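PDB 6CHJ: diacylglycerol O-acyltransferase, which probably transfers an acyl group from acyl-CoA to 1,2-diacylglycerol, giving triacylglycerol, and also acts as a wax ester synthase. Local coordinates for residues Glu74-Glu79 / Glu111-Glu116; His80-Glu85 / Val117-Gly122; Arg146-Met151 / Pro162-Leu167. All blocks are in the same frame, centred on the assembly; numbering follows the deposited sequence.

In the fold
From the N terminus, the chain first runs through 74-79 and 80-85, which follow one another through helix 78-81 into strand 82-86. It then makes the excursion containing helix 93-105 and returns through 111-116 and 117-122 onto strand 115-121. Contacts 1 and 2 each close this excursion, and because their segments alternate they cross: contact 1 joins the turn into helix 78-81 to the loop entering strand 115-121 and its first residues, contact 2 pairs the strands themselves. Contact 3 follows in series, folding the loop 162-167 back onto the end of helix 141-150. W165 of that loop meets W115 and L78 of contact 1 and F82 and V117 of contact 2, joining all three.

Contact 1: Glu74-Glu79 / Glu111-Glu116; sequences EHLDLE and ERPMWE
L76 sets its CD1 methyl against the ring of P113, 3.5 Å from CG, and the same methyl lies 4.3 Å from CZ2 of W115, in the corner between proline and indole. L78 brings its CD1 to the rim of that indole, close to the ring plane, 3.9 Å from W115 CH2. In L78 the CB bond starts away from 111-116, but CG anti to the backbone N (chi1 179°) turns the branch back to the tryptophan. The polar half of the contact joins D77 to R112 without a salt bridge: D77 OD2 is 4.1 Å from R112 NH2 and well out of the guanidinium plane, and the two flat groups stand 81° apart. A water bridges them instead. It donates to D77 OD2 and accepts from R112 NH2 at the guanidinium edge, 2.5 Å from each, and the opposite charges probably still attract. D77, at the N-cap of helix 78-81, accepts a weak capping bond from E79 N at its other carboxylate oxygen, OD1, at 3.0 Å. Further out, W115 NE1 bonds F57 O and the indole stacks on H81, while R430 of the second subunit packs on R112. The whole lies where helix 78-81 covers the start of strand 115-121, whose other flank is paired to strand 127-135 through the backbone of E116 and K133.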
loop_
_atom_site.group_PDB
_atom_site.type_symbol
_atom_site.label_atom_id
_atom_site.label_comp_id
_atom_site.label_asym_id
_atom_site.label_seq_id
_atom_site.Cartn_x
_atom_site.Cartn_y
_atom_site.Cartn_z
ATOM N N GLU B 74 -3.939 5.305 22.521
ATOM C CA GLU B 74 -3.243 4.808 23.700
ATOM C C GLU B 74 -2.045 3.946 23.314
ATOM O O GLU B 74 -0.959 4.085 23.895
ATOM C CB GLU B 74 -4.219 4.025 24.579
ATOM C CG GLU B 74 -5.430 4.836 25.051
ATOM C CD GLU B 74 -5.308 5.309 26.492
ATOM O OE1 GLU B 74 -6.246 5.051 27.285
ATOM O OE2 GLU B 74 -4.270 5.929 26.829
ATOM N N HIS B 75 -2.212 3.068 22.324
ATOM C CA HIS B 75 -1.189 2.091 21.950
ATOM C C HIS B 75 -0.761 2.334 20.502
ATOM O O HIS B 75 -1.251 1.672 19.578
ATOM C CB HIS B 75 -1.707 0.618 22.161
ATOM C CG HIS B 75 -2.698 0.466 23.276
ATOM N ND1 HIS B 75 -4.020 0.844 23.155
ATOM C CD2 HIS B 75 -2.562 -0.029 24.529
ATOM C CE1 HIS B 75 -4.653 0.595 24.286
ATOM N NE2 HIS B 75 -3.793 0.066 25.136
ATOM N N LEU B 76 0.173 3.273 20.308
ATOM C CA LEU B 76 0.748 3.498 18.987
ATOM C C LEU B 76 2.017 2.668 18.819
ATOM O O LEU B 76 2.869 2.613 19.714
ATOM C CB LEU B 76 1.048 4.984 18.744
ATOM C CG LEU B 76 1.727 5.323 17.405
ATOM C CD1 LEU B 76 1.245 6.655 16.846
ATOM C CD2 LEU B 76 3.243 5.360 17.519
ATOM N N ASP B 77 2.139 2.038 17.660
ATOM C CA ASP B 77 3.236 1.129 17.342
ATOM C C ASP B 77 4.169 1.850 16.367
ATOM O O ASP B 77 3.915 1.883 15.152
ATOM C CB ASP B 77 2.649 -0.162 16.778
ATOM C CG ASP B 77 3.697 -1.147 16.280
ATOM O OD1 ASP B 77 4.867 -0.779 16.071
ATOM O OD2 ASP B 77 3.313 -2.320 16.065
ATOM N N LEU B 78 5.266 2.407 16.902
ATOM C CA LEU B 78 6.089 3.284 16.077
ATOM C C LEU B 78 6.684 2.541 14.897
ATOM O O LEU B 78 6.978 3.158 13.868
ATOM C CB LEU B 78 7.201 3.978 16.898
ATOM C CG LEU B 78 8.072 4.892 16.019
ATOM C CD1 LEU B 78 7.282 6.140 15.667
ATOM C CD2 LEU B 78 9.392 5.274 16.646
ATOM N N GLU B 79 6.870 1.234 15.000
ATOM C CA GLU B 79 7.433 0.567 13.834
ATOM C C GLU B 79 6.376 0.254 12.785
ATOM O O GLU B 79 6.721 -0.220 11.686
ATOM C CB GLU B 79 8.189 -0.701 14.227
ATOM C CG GLU B 79 9.312 -1.087 13.241
ATOM C CD GLU B 79 10.119 0.099 12.643
ATOM O OE1 GLU B 79 10.263 1.173 13.291
ATOM O OE2 GLU B 79 10.645 -0.063 11.510
ATOM N N GLU B 111 -7.540 2.603 11.165
ATOM C CA GLU B 111 -7.598 2.232 12.569
ATOM C C GLU B 111 -6.398 2.733 13.378
ATOM O O GLU B 111 -6.392 2.579 14.608
ATOM C CB GLU B 111 -7.742 0.713 12.688
ATOM C CG GLU B 111 -9.156 0.188 12.354
ATOM C CD GLU B 111 -9.988 -0.121 13.604
ATOM O OE1 GLU B 111 -10.219 -1.315 13.911
ATOM O OE2 GLU B 111 -10.404 0.836 14.291
ATOM N N ARG B 112 -5.398 3.331 12.740
ATOM C CA ARG B 112 -4.275 3.944 13.430
ATOM C C ARG B 112 -4.117 5.378 12.968
ATOM O O ARG B 112 -4.632 5.754 11.910
ATOM C CB ARG B 112 -2.984 3.161 13.174
ATOM C CG ARG B 112 -3.207 1.680 13.200
ATOM C CD ARG B 112 -1.906 0.986 13.017
ATOM N NE ARG B 112 -1.335 0.661 14.316
ATOM C CZ ARG B 112 -0.939 -0.554 14.662
ATOM N NH1 ARG B 112 -1.042 -1.559 13.800
ATOM N NH2 ARG B 112 -0.440 -0.757 15.866
ATOM N N PRO B 113 -3.452 6.221 13.759
ATOM C CA PRO B 113 -3.145 7.579 13.291
ATOM C C PRO B 113 -2.549 7.517 11.894
ATOM O O PRO B 113 -1.724 6.654 11.589
ATOM C CB PRO B 113 -2.138 8.102 14.326
ATOM C CG PRO B 113 -1.756 6.896 15.153
ATOM C CD PRO B 113 -2.907 5.971 15.102
ATOM N N MET B 114 -3.019 8.392 11.021
ATOM C CA MET B 114 -2.823 8.179 9.594
ATOM C C MET B 114 -1.609 8.959 9.092
ATOM O O MET B 114 -1.701 9.900 8.300
ATOM C CB MET B 114 -4.099 8.528 8.847
ATOM C CG MET B 114 -5.298 7.745 9.376
ATOM S SD MET B 114 -6.770 7.880 8.351
ATOM C CE MET B 114 -7.824 8.931 9.372
ATOM N N TRP B 115 -0.436 8.515 9.544
ATOM C CA TRP B 115 0.801 9.080 9.035
ATOM C C TRP B 115 1.838 7.977 8.902
ATOM O O TRP B 115 1.805 6.989 9.631
ATOM C CB TRP B 115 1.319 10.200 9.932
ATOM C CG TRP B 115 1.650 9.770 11.323
ATOM C CD1 TRP B 115 0.807 9.754 12.399
ATOM C CD2 TRP B 115 2.921 9.314 11.802
ATOM N NE1 TRP B 115 1.471 9.307 13.512
ATOM C CE2 TRP B 115 2.772 9.031 13.174
ATOM C CE3 TRP B 115 4.167 9.108 11.204
ATOM C CZ2 TRP B 115 3.827 8.560 13.960
ATOM C CZ3 TRP B 115 5.215 8.646 11.985
ATOM C CH2 TRP B 115 5.038 8.382 13.346
ATOM N N GLU B 116 2.735 8.139 7.935
ATOM C CA GLU B 116 3.905 7.285 7.809
ATOM C C GLU B 116 5.102 8.160 7.483
ATOM O O GLU B 116 4.972 9.146 6.746
ATOM C CB GLU B 116 3.742 6.240 6.712
ATOM C CG GLU B 116 2.658 5.216 6.964
ATOM C CD GLU B 116 2.202 4.515 5.693
ATOM O OE1 GLU B 116 2.967 4.463 4.700
ATOM O OE2 GLU B 116 1.054 4.024 5.685
HETATM O O HOH W 1 0.848 -2.908 16.125
#

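Contact 2: His80-Glu85 / Val117-Gly122; sequences HHFRFE and VHLIEG
H118 and E85 are joined by a side-chain hydrogen bond between neighbouring parallel strands: H118 ND1 donates to E85 OE1 at 2.8 Å, and OE1 accepts through its syn lone pair. E85 bends at chi2 (130°) to bring the carboxylate across, turned 28° from the imidazole plane with OE1 somewhat off it. H118 NE2 bonds E116 OE1, so carboxylates hold the ring by both nitrogens. R83 CB lies over one ring face, toward its rim. The backbones pair in parallel register, F82 beside V117 through E85 beside I120, with strand directions 17° apart. Five N-H to O bonds tie them, from V117 N to H81 O down to E121 N to E85 O. Strands 82-86 and 115-121 with helix 93-105 form a beta-alpha-beta unit; the helix packs on the sheet face carrying E85, H118 and I120. On the other face F82 and L119 lie side by side, with F82 CE1 3.9 Å from L119 CB. F84 stands nearly perpendicular to the carboxylate of E121, its CZ 3.2 Å from E121 OE1, while E121 OE2 bonds T89 OG1 of the second subunit. R83 grips H80 O side-on, with NE at 3.1 Å and NH2 at 3.3 Å.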
loop_
_atom_site.group_PDB
_atom_site.type_symbol
_atom_site.label_atom_id
_atom_site.label_comp_id
_atom_site.label_asym_id
_atom_site.label_seq_id
_atom_site.Cartn_x
_atom_site.Cartn_y
_atom_site.Cartn_z
ATOM N N HIS B 80 5.105 0.524 13.089
ATOM C CA HIS B 80 4.141 0.610 12.001
ATOM C C HIS B 80 4.266 1.929 11.241
ATOM O O HIS B 80 4.228 1.936 10.006
ATOM C CB HIS B 80 2.709 0.450 12.519
ATOM C CG HIS B 80 1.680 0.679 11.466
ATOM N ND1 HIS B 80 1.358 -0.280 10.524
ATOM C CD2 HIS B 80 0.937 1.772 11.172
ATOM C CE1 HIS B 80 0.448 0.218 9.703
ATOM N NE2 HIS B 80 0.180 1.459 10.070
ATOM N N HIS B 81 4.414 3.056 11.953
ATOM C CA HIS B 81 4.409 4.361 11.296
ATOM C C HIS B 81 5.781 4.748 10.727
ATOM O O HIS B 81 5.851 5.444 9.709
ATOM C CB HIS B 81 3.916 5.437 12.273
ATOM C CG HIS B 81 2.527 5.211 12.786
ATOM N ND1 HIS B 81 2.248 4.372 13.846
ATOM C CD2 HIS B 81 1.339 5.737 12.405
ATOM C CE1 HIS B 81 0.947 4.384 14.086
ATOM N NE2 HIS B 81 0.372 5.204 13.228
ATOM N N PHE B 82 6.874 4.314 11.346
ATOM C CA PHE B 82 8.220 4.642 10.886
ATOM C C PHE B 82 8.851 3.446 10.191
ATOM O O PHE B 82 8.847 2.340 10.735
ATOM C CB PHE B 82 9.107 5.085 12.046
ATOM C CG PHE B 82 10.539 5.259 11.656
ATOM C CD1 PHE B 82 10.884 6.142 10.640
ATOM C CD2 PHE B 82 11.541 4.532 12.285
ATOM C CE1 PHE B 82 12.200 6.307 10.262
ATOM C CE2 PHE B 82 12.858 4.689 11.924
ATOM C CZ PHE B 82 13.192 5.579 10.902
ATOM N N ARG B 83 9.423 3.666 9.005
ATOM C CA ARG B 83 9.894 2.555 8.193
ATOM C C ARG B 83 11.234 2.883 7.566
ATOM O O ARG B 83 11.459 4.000 7.085
ATOM C CB ARG B 83 8.883 2.193 7.103
ATOM C CG ARG B 83 7.565 1.782 7.702
ATOM C CD ARG B 83 6.677 1.064 6.754
ATOM N NE ARG B 83 5.319 1.060 7.294
ATOM C CZ ARG B 83 4.234 0.893 6.556
ATOM N NH1 ARG B 83 4.361 0.715 5.251
ATOM N NH2 ARG B 83 3.029 0.919 7.112
ATOM N N PHE B 84 12.106 1.888 7.564
ATOM C CA PHE B 84 13.451 1.966 7.032
ATOM C C PHE B 84 13.473 1.084 5.794
ATOM O O PHE B 84 13.274 -0.134 5.890
ATOM C CB PHE B 84 14.465 1.507 8.080
ATOM C CG PHE B 84 15.908 1.656 7.664
ATOM C CD1 PHE B 84 16.291 2.610 6.726
ATOM C CD2 PHE B 84 16.885 0.838 8.225
ATOM C CE1 PHE B 84 17.619 2.738 6.349
ATOM C CE2 PHE B 84 18.227 0.962 7.862
ATOM C CZ PHE B 84 18.594 1.915 6.923
ATOM N N GLU B 85 13.693 1.700 4.632
ATOM C CA GLU B 85 13.655 0.999 3.362
ATOM C C GLU B 85 14.851 1.439 2.536
ATOM O O GLU B 85 15.576 2.375 2.893
ATOM C CB GLU B 85 12.338 1.267 2.604
ATOM C CG GLU B 85 11.139 0.454 3.092
ATOM C CD GLU B 85 9.907 1.324 3.363
ATOM O OE1 GLU B 85 10.001 2.562 3.225
ATOM O OE2 GLU B 85 8.845 0.770 3.720
ATOM N N VAL B 117 6.262 7.800 8.025
ATOM C CA VAL B 117 7.541 8.353 7.593
ATOM C C VAL B 117 8.398 7.206 7.067
ATOM O O VAL B 117 8.578 6.191 7.751
ATOM C CB VAL B 117 8.271 9.092 8.728
ATOM C CG1 VAL B 117 9.550 9.706 8.206
ATOM C CG2 VAL B 117 7.372 10.132 9.371
ATOM N N HIS B 118 8.934 7.378 5.865
ATOM C CA HIS B 118 9.747 6.370 5.200
ATOM C C HIS B 118 11.156 6.933 5.029
ATOM O O HIS B 118 11.381 7.837 4.213
ATOM C CB HIS B 118 9.128 5.990 3.853
ATOM C CG HIS B 118 7.826 5.250 3.960
ATOM N ND1 HIS B 118 7.650 3.976 3.458
ATOM C CD2 HIS B 118 6.634 5.609 4.505
ATOM C CE1 HIS B 118 6.412 3.579 3.696
ATOM N NE2 HIS B 118 5.775 4.550 4.330
ATOM N N LEU B 119 12.107 6.395 5.789
ATOM C CA LEU B 119 13.514 6.716 5.613
ATOM C C LEU B 119 14.109 5.756 4.588
ATOM O O LEU B 119 14.160 4.542 4.817
ATOM C CB LEU B 119 14.250 6.644 6.951
ATOM C CG LEU B 119 15.782 6.753 6.985
ATOM C CD1 LEU B 119 16.199 8.102 6.443
ATOM C CD2 LEU B 119 16.329 6.526 8.418
ATOM N N ILE B 120 14.580 6.303 3.471
ATOM C CA ILE B 120 15.076 5.531 2.336
ATOM C C ILE B 120 16.597 5.654 2.284
ATOM O O ILE B 120 17.137 6.769 2.214
ATOM C CB ILE B 120 14.454 6.008 1.013
ATOM C CG1 ILE B 120 12.910 6.068 1.108
ATOM C CG2 ILE B 120 14.925 5.123 -0.143
ATOM C CD1 ILE B 120 12.284 7.129 0.201
ATOM N N GLU B 121 17.284 4.512 2.303
ATOM C CA GLU B 121 18.723 4.393 2.115
ATOM C C GLU B 121 18.972 3.826 0.724
ATOM O O GLU B 121 18.042 3.622 -0.060
ATOM C CB GLU B 121 19.366 3.513 3.211
ATOM C CG GLU B 121 19.235 1.981 2.999
ATOM C CD GLU B 121 20.308 1.147 3.758
ATOM O OE1 GLU B 121 20.872 1.638 4.758
ATOM O OE2 GLU B 121 20.571 -0.019 3.361
ATOM N N GLY B 122 20.248 3.598 0.409
ATOM C CA GLY B 122 20.637 3.101 -0.897
ATOM C C GLY B 122 20.730 4.140 -1.995
ATOM O O GLY B 122 20.839 3.766 -3.166
#

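Contact 3: Arg146-Met151 / Pro162-Leu167; sequences RMATRM and PPIWDL
I164, L167 and M151 interlock where the loop 162-167, built round a type I beta turn from P163 to D166, folds back onto the end of helix 141-150. The turn is closed by D166 N bonding P163 O at 3.0 Å. No hydrogen bond crosses between the segments; the contact is made mostly by apolar branches and the thioether of M151, with the R150 guanidinium at its margin. With CG anti to the backbone N (chi1 -159°) and the chain bent beyond it, M151 runs toward the loop and lays its SD alongside the backbone of I164, 3.4 Å from I164 N. Its CG meets L167 CD2 at 4.0 Å, so the methionine touches both residues through different parts of its chain. An alanine here is likely to open a gap between I164 and L167 and leave the methyl branch of L167 freer to turn. I164 reaches the other way, into the helix: its extended CG1-CD1 arm puts CD1 3.7 Å from A148 N and 3.9 Å from M147 CB, against the backbone between those two residues. W165, by contrast, starts away from the helix and packs on V117 of strand 115-121, against which I164 also rests; W390 touches M151 and P163, and its NE1 bonds P162 O. The helix begins at the last glycine of a sequence that fits the HHxxxDG signature of this acyltransferase family. L167 divides its two methyls, CD2 going to M151 and CD1 going to M147 and R150. R150 bends at chi3 (67°), bringing its guanidinium over this leucine, and L167 CD1 lies over one guanidinium face, toward its rim, 3.8 Å from R150 NH2.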
loop_
_atom_site.group_PDB
_atom_site.type_symbol
_atom_site.label_atom_id
_atom_site.label_comp_id
_atom_site.label_asym_id
_atom_site.label_seq_id
_atom_site.Cartn_x
_atom_site.Cartn_y
_atom_site.Cartn_z
ATOM N N ARG B 146 4.495 22.537 5.943
ATOM C CA ARG B 146 5.100 23.472 6.882
ATOM C C ARG B 146 5.723 22.753 8.075
ATOM O O ARG B 146 6.819 23.119 8.515
ATOM C CB ARG B 146 4.061 24.496 7.347
ATOM C CG ARG B 146 3.588 25.418 6.212
ATOM C CD ARG B 146 3.244 26.826 6.692
ATOM N NE ARG B 146 2.347 27.542 5.780
ATOM C CZ ARG B 146 2.633 27.907 4.525
ATOM N NH1 ARG B 146 3.821 27.652 3.981
ATOM N NH2 ARG B 146 1.722 28.556 3.809
ATOM N N MET B 147 5.044 21.723 8.592
ATOM C CA MET B 147 5.628 20.864 9.619
ATOM C C MET B 147 6.929 20.232 9.151
ATOM O O MET B 147 7.881 20.105 9.932
ATOM C CB MET B 147 4.644 19.769 10.002
ATOM C CG MET B 147 3.414 20.260 10.699
ATOM S SD MET B 147 2.625 18.858 11.453
ATOM C CE MET B 147 0.917 19.107 11.039
ATOM N N ALA B 148 6.983 19.792 7.894
ATOM C CA ALA B 148 8.211 19.189 7.390
ATOM C C ALA B 148 9.343 20.207 7.294
ATOM O O ALA B 148 10.522 19.829 7.351
ATOM C CB ALA B 148 7.963 18.530 6.036
ATOM N N THR B 149 9.014 21.492 7.151
ATOM C CA THR B 149 10.034 22.534 7.172
ATOM C C THR B 149 10.341 22.966 8.606
ATOM O O THR B 149 11.512 23.028 9.001
ATOM C CB THR B 149 9.600 23.738 6.319
ATOM O OG1 THR B 149 8.390 24.297 6.844
ATOM C CG2 THR B 149 9.367 23.319 4.865
ATOM N N ARG B 150 9.293 23.245 9.393
ATOM C CA ARG B 150 9.461 23.555 10.811
ATOM C C ARG B 150 10.295 22.499 11.536
ATOM O O ARG B 150 11.014 22.819 12.491
ATOM C CB ARG B 150 8.084 23.696 11.470
ATOM C CG ARG B 150 8.113 24.237 12.891
ATOM C CD ARG B 150 6.756 24.803 13.312
ATOM N NE ARG B 150 5.732 23.766 13.418
ATOM C CZ ARG B 150 5.490 23.063 14.522
ATOM N NH1 ARG B 150 6.203 23.288 15.623
ATOM N NH2 ARG B 150 4.538 22.135 14.527
ATOM N N MET B 151 10.220 21.241 11.086
ATOM C CA MET B 151 11.049 20.163 11.615
ATOM C C MET B 151 12.541 20.412 11.429
ATOM O O MET B 151 13.350 19.710 12.049
ATOM C CB MET B 151 10.664 18.839 10.935
ATOM C CG MET B 151 11.057 17.595 11.720
ATOM S SD MET B 151 11.538 16.167 10.715
ATOM C CE MET B 151 12.690 16.880 9.539
ATOM N N PRO B 162 14.432 16.707 16.700
ATOM C CA PRO B 162 13.381 15.680 16.728
ATOM C C PRO B 162 12.953 15.266 15.329
ATOM O O PRO B 162 13.321 15.905 14.328
ATOM C CB PRO B 162 12.219 16.374 17.464
ATOM C CG PRO B 162 12.793 17.601 18.067
ATOM C CD PRO B 162 13.956 17.998 17.225
ATOM N N PRO B 163 12.179 14.185 15.226
ATOM C CA PRO B 163 11.457 13.873 13.990
ATOM C C PRO B 163 10.059 14.494 13.974
ATOM O O PRO B 163 9.542 14.965 14.991
ATOM C CB PRO B 163 11.382 12.341 14.026
ATOM C CG PRO B 163 11.339 12.017 15.504
ATOM C CD PRO B 163 12.219 13.041 16.161
ATOM N N ILE B 164 9.445 14.478 12.784
ATOM C CA ILE B 164 8.193 15.211 12.576
ATOM C C ILE B 164 7.089 14.751 13.518
ATOM O O ILE B 164 6.164 15.515 13.819
ATOM C CB ILE B 164 7.717 15.089 11.116
ATOM C CG1 ILE B 164 6.770 16.245 10.786
ATOM C CG2 ILE B 164 6.988 13.749 10.899
ATOM C CD1 ILE B 164 6.571 16.455 9.322
ATOM N N TRP B 165 7.132 13.507 13.976
ATOM C CA TRP B 165 5.994 13.076 14.771
ATOM C C TRP B 165 6.045 13.610 16.193
ATOM O O TRP B 165 5.048 13.492 16.916
ATOM C CB TRP B 165 5.884 11.553 14.765
ATOM C CG TRP B 165 7.110 10.804 15.176
ATOM C CD1 TRP B 165 7.508 10.531 16.445
ATOM C CD2 TRP B 165 8.083 10.200 14.306
ATOM N NE1 TRP B 165 8.674 9.803 16.423
ATOM C CE2 TRP B 165 9.042 9.581 15.122
ATOM C CE3 TRP B 165 8.229 10.125 12.921
ATOM C CZ2 TRP B 165 10.135 8.895 14.602
ATOM C CZ3 TRP B 165 9.312 9.441 12.402
ATOM C CH2 TRP B 165 10.252 8.833 13.239
ATOM N N ASP B 166 7.162 14.227 16.590
ATOM C CA ASP B 166 7.359 14.787 17.929
ATOM C C ASP B 166 7.852 16.222 17.770
ATOM O O ASP B 166 9.054 16.457 17.628
ATOM C CB ASP B 166 8.347 13.946 18.736
ATOM C CG ASP B 166 8.123 14.055 20.242
ATOM O OD1 ASP B 166 6.962 14.256 20.691
ATOM O OD2 ASP B 166 9.123 13.938 20.982
ATOM N N LEU B 167 6.927 17.179 17.801
ATOM C CA LEU B 167 7.294 18.562 17.554
ATOM C C LEU B 167 6.723 19.469 18.637
ATOM O O LEU B 167 5.602 19.249 19.121
ATOM C CB LEU B 167 6.804 19.045 16.170
ATOM C CG LEU B 167 7.563 18.661 14.883
ATOM C CD1 LEU B 167 6.964 19.373 13.691
ATOM C CD2 LEU B 167 9.065 18.926 14.949
#